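Local atomic coordinates of transcriptional regulator (Streptococcus dysgalactiae, PDB entry 4YV9), a protein that probably binds DNA and regulates transcription in quorum sensing, acting as the receptor for short hydrophobic peptide (SHP) pheromones. Residues T179-V184 with E212-D217. Sequence-based numbering, arbitrary orientation.
Sequences TNKTLV and EFLLRD
Lys181 reaches straight across to the C-terminal end of the facing helix, and its CE comes to 3.1 Å from Leu214 O. The reach depends on a fully stretched chain: CG stands anti to the backbone N (chi1 -177°) and every later torsion is also near 180°, so the aliphatic part runs past the Leu214 carbonyl and delivers NZ beyond it. There NZ donates to a water at 2.8 Å. That water in turn lies 3.0 Å from Phe213 O and 2.8 Å from Arg216 O, placed to donate to either, so that it can link the ammonium group to the carbonyls where helix 201-215 runs out, though it has more acceptors in reach than protons. NZ also forms a salt bridge with Glu218, the residue that follows Asp217, and its charge is probably steadied further by the helix-end carbonyls. The two segments belong to consecutive helices, 179-197 and 201-215, packed as an antiparallel pair in the C-terminal, TPR-like domain of Rgg proteins; here the start of the first helix meets the end of the second. About one turn further along helix 179-197 the contact becomes apolar. Leu214, whose CB points at helix 179-197, brings CD1 to 4.2 Å from Val184 CG1, the two side chains crossing at about a right angle. Phe171, from the preceding loop, touches Lys181, Val184 and Leu214 alike, while Ile145 of helix 142-151 packs on Val184.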
ATOM      1  N   THR B 179      -1.012  -0.673  -3.726  1.00 40.39           N
ATOM      2  CA  THR B 179       0.326  -0.440  -4.236  1.00 37.11           C
ATOM      3  C   THR B 179       0.276  -0.146  -5.725  1.00 37.44           C
ATOM      4  O   THR B 179       0.801   0.872  -6.161  1.00 37.97           O
ATOM      5  CB  THR B 179       1.243  -1.637  -3.961  1.00 39.27           C
ATOM      6  OG1 THR B 179       1.317  -1.842  -2.546  1.00 46.61           O
ATOM      7  CG2 THR B 179       2.635  -1.366  -4.487  1.00 46.58           C
ATOM      8  N   ASN B 180      -0.379  -1.002  -6.506  1.00 34.89           N
ATOM      9  CA  ASN B 180      -0.403  -0.753  -7.948  1.00 36.37           C
ATOM     10  C   ASN B 180      -1.219   0.482  -8.329  1.00 38.81           C
ATOM     11  O   ASN B 180      -0.912   1.144  -9.310  1.00 36.03           O
ATOM     12  CB  ASN B 180      -0.933  -1.960  -8.717  1.00 33.90           C
ATOM     13  CG  ASN B 180       0.036  -3.112  -8.702  1.00 41.47           C
ATOM     14  OD1 ASN B 180       1.168  -2.968  -8.228  1.00 39.33           O
ATOM     15  ND2 ASN B 180      -0.400  -4.273  -9.195  1.00 38.96           N
ATOM     16  N   LYS B 181      -2.258   0.780  -7.561  1.00 35.25           N
ATOM     17  CA  LYS B 181      -3.099   1.939  -7.852  1.00 34.07           C
ATOM     18  C   LYS B 181      -2.317   3.234  -7.638  1.00 34.21           C
ATOM     19  O   LYS B 181      -2.397   4.184  -8.430  1.00 32.69           O
ATOM     20  CB  LYS B 181      -4.356   1.907  -6.974  1.00 34.96           C
ATOM     21  CG  LYS B 181      -5.317   3.041  -7.255  1.00 34.68           C
ATOM     22  CD  LYS B 181      -6.525   2.984  -6.342  1.00 33.19           C
ATOM     23  CE  LYS B 181      -7.521   4.089  -6.686  1.00 37.98           C
ATOM     24  NZ  LYS B 181      -8.808   3.949  -5.921  1.00 39.39           N
ATOM     25  N   THR B 182      -1.547   3.272  -6.563  1.00 32.33           N
ATOM     26  CA  THR B 182      -0.734   4.449  -6.293  1.00 31.72           C
ATOM     27  C   THR B 182       0.308   4.645  -7.406  1.00 34.92           C
ATOM     28  O   THR B 182       0.494   5.767  -7.911  1.00 34.57           O
ATOM     29  CB  THR B 182      -0.087   4.333  -4.898  1.00 34.31           C
ATOM     30  OG1 THR B 182      -1.125   4.424  -3.914  1.00 34.06           O
ATOM     31  CG2 THR B 182       0.893   5.454  -4.649  1.00 30.99           C
ATOM     32  N   LEU B 183       0.946   3.561  -7.828  1.00 35.57           N
ATOM     33  CA  LEU B 183       1.889   3.642  -8.944  1.00 36.26           C
ATOM     34  C   LEU B 183       1.200   4.119 -10.224  1.00 38.55           C
ATOM     35  O   LEU B 183       1.704   5.020 -10.898  1.00 34.76           O
ATOM     36  CB  LEU B 183       2.580   2.292  -9.193  1.00 35.95           C
ATOM     37  CG  LEU B 183       3.652   1.887  -8.176  1.00 42.27           C
ATOM     38  CD1 LEU B 183       4.020   0.422  -8.296  1.00 40.11           C
ATOM     39  CD2 LEU B 183       4.883   2.745  -8.363  1.00 45.28           C
ATOM     40  N   VAL B 184       0.070   3.507 -10.573  1.00 34.08           N
ATOM     41  CA  VAL B 184      -0.672   3.934 -11.765  1.00 36.79           C
ATOM     42  C   VAL B 184      -1.031   5.429 -11.701  1.00 36.92           C
ATOM     43  O   VAL B 184      -0.991   6.144 -12.716  1.00 32.91           O
ATOM     44  CB  VAL B 184      -1.962   3.107 -11.958  1.00 34.94           C
ATOM     45  CG1 VAL B 184      -2.854   3.761 -13.008  1.00 33.68           C
ATOM     46  CG2 VAL B 184      -1.621   1.672 -12.365  1.00 36.83           C
ATOM     47  N   GLU B 212      -8.405  12.377 -11.190  1.00 45.70           N
ATOM     48  CA  GLU B 212      -9.379  12.757 -10.175  1.00 43.14           C
ATOM     49  C   GLU B 212     -10.140  11.529  -9.699  1.00 44.15           C
ATOM     50  O   GLU B 212     -10.416  11.386  -8.503  1.00 43.13           O
ATOM     51  CB  GLU B 212     -10.354  13.803 -10.712  1.00 46.61           C
ATOM     52  CG  GLU B 212      -9.725  15.157 -10.923  1.00 52.19           C
ATOM     53  CD  GLU B 212     -10.651  16.130 -11.631  1.00 63.83           C
ATOM     54  OE1 GLU B 212     -11.661  15.686 -12.225  1.00 66.96           O
ATOM     55  OE2 GLU B 212     -10.365  17.342 -11.584  1.00 63.24           O
ATOM     56  N   PHE B 213     -10.481  10.649 -10.640  1.00 37.11           N
ATOM     57  CA  PHE B 213     -11.204   9.432 -10.296  1.00 43.10           C
ATOM     58  C   PHE B 213     -10.335   8.507  -9.444  1.00 44.21           C
ATOM     59  O   PHE B 213     -10.811   7.939  -8.469  1.00 38.05           O
ATOM     60  CB  PHE B 213     -11.675   8.707 -11.553  1.00 41.31           C
ATOM     61  CG  PHE B 213     -12.435   7.455 -11.266  1.00 46.47           C
ATOM     62  CD1 PHE B 213     -13.654   7.510 -10.614  1.00 46.00           C
ATOM     63  CD2 PHE B 213     -11.923   6.218 -11.618  1.00 53.60           C
ATOM     64  CE1 PHE B 213     -14.360   6.349 -10.329  1.00 52.77           C
ATOM     65  CE2 PHE B 213     -12.626   5.056 -11.336  1.00 48.33           C
ATOM     66  CZ  PHE B 213     -13.841   5.126 -10.694  1.00 50.31           C
ATOM     67  N   LEU B 214      -9.062   8.366  -9.814  1.00 37.49           N
ATOM     68  CA  LEU B 214      -8.136   7.495  -9.095  1.00 37.44           C
ATOM     69  C   LEU B 214      -7.850   8.005  -7.683  1.00 40.42           C
ATOM     70  O   LEU B 214      -7.519   7.224  -6.796  1.00 43.72           O
ATOM     71  CB  LEU B 214      -6.809   7.361  -9.854  1.00 37.20           C
ATOM     72  CG  LEU B 214      -6.766   6.616 -11.189  1.00 39.82           C
ATOM     73  CD1 LEU B 214      -5.416   6.871 -11.836  1.00 37.99           C
ATOM     74  CD2 LEU B 214      -7.004   5.118 -11.030  1.00 41.26           C
ATOM     75  N   LEU B 215      -7.973   9.312  -7.468  1.00 34.19           N
ATOM     76  CA  LEU B 215      -7.671   9.880  -6.153  1.00 37.79           C
ATOM     77  C   LEU B 215      -8.872   9.936  -5.215  1.00 36.50           C
ATOM     78  O   LEU B 215      -8.707  10.165  -4.020  1.00 50.20           O
ATOM     79  CB  LEU B 215      -7.079  11.282  -6.295  1.00 39.28           C
ATOM     80  CG  LEU B 215      -5.645  11.366  -6.773  1.00 43.34           C
ATOM     81  CD1 LEU B 215      -5.326  12.811  -7.150  1.00 42.29           C
ATOM     82  CD2 LEU B 215      -4.670  10.837  -5.684  1.00 32.65           C
ATOM     83  N   ARG B 216     -10.067   9.695  -5.746  1.00 38.60           N
ATOM     84  CA  ARG B 216     -11.299   9.719  -4.967  1.00 43.52           C
ATOM     85  C   ARG B 216     -11.306   8.701  -3.816  1.00 46.11           C
ATOM     86  O   ARG B 216     -10.904   7.557  -3.986  1.00 44.47           O
ATOM     87  CB  ARG B 216     -12.492   9.461  -5.903  1.00 56.55           C
ATOM     88  CG  ARG B 216     -13.841   9.887  -5.360  1.00 71.94           C
ATOM     89  CD  ARG B 216     -14.828  10.213  -6.489  1.00 80.76           C
ATOM     90  NE  ARG B 216     -14.469  11.443  -7.199  1.00 79.70           N
ATOM     91  CZ  ARG B 216     -14.146  11.508  -8.490  1.00 78.29           C
ATOM     92  NH1 ARG B 216     -14.139  10.412  -9.237  1.00 82.08           N
ATOM     93  NH2 ARG B 216     -13.836  12.675  -9.040  1.00 72.89           N
ATOM     94  N   ASP B 217     -11.790   9.133  -2.655  1.00 46.15           N
ATOM     95  CA  ASP B 217     -11.862   8.296  -1.460  1.00 40.09           C
ATOM     96  C   ASP B 217     -10.531   7.605  -1.156  1.00 40.70           C
ATOM     97  O   ASP B 217     -10.507   6.463  -0.718  1.00 37.96           O
ATOM     98  CB  ASP B 217     -12.991   7.266  -1.599  1.00 46.44           C
ATOM     99  CG  ASP B 217     -14.372   7.907  -1.547  1.00 57.15           C
ATOM    100  OD1 ASP B 217     -14.483   9.046  -1.042  1.00 52.60           O
ATOM    101  OD2 ASP B 217     -15.349   7.273  -2.001  1.00 62.36           O
TER
HETATM  102  O   HOH W   1     -10.676   5.962  -6.246  1.00 45.48           O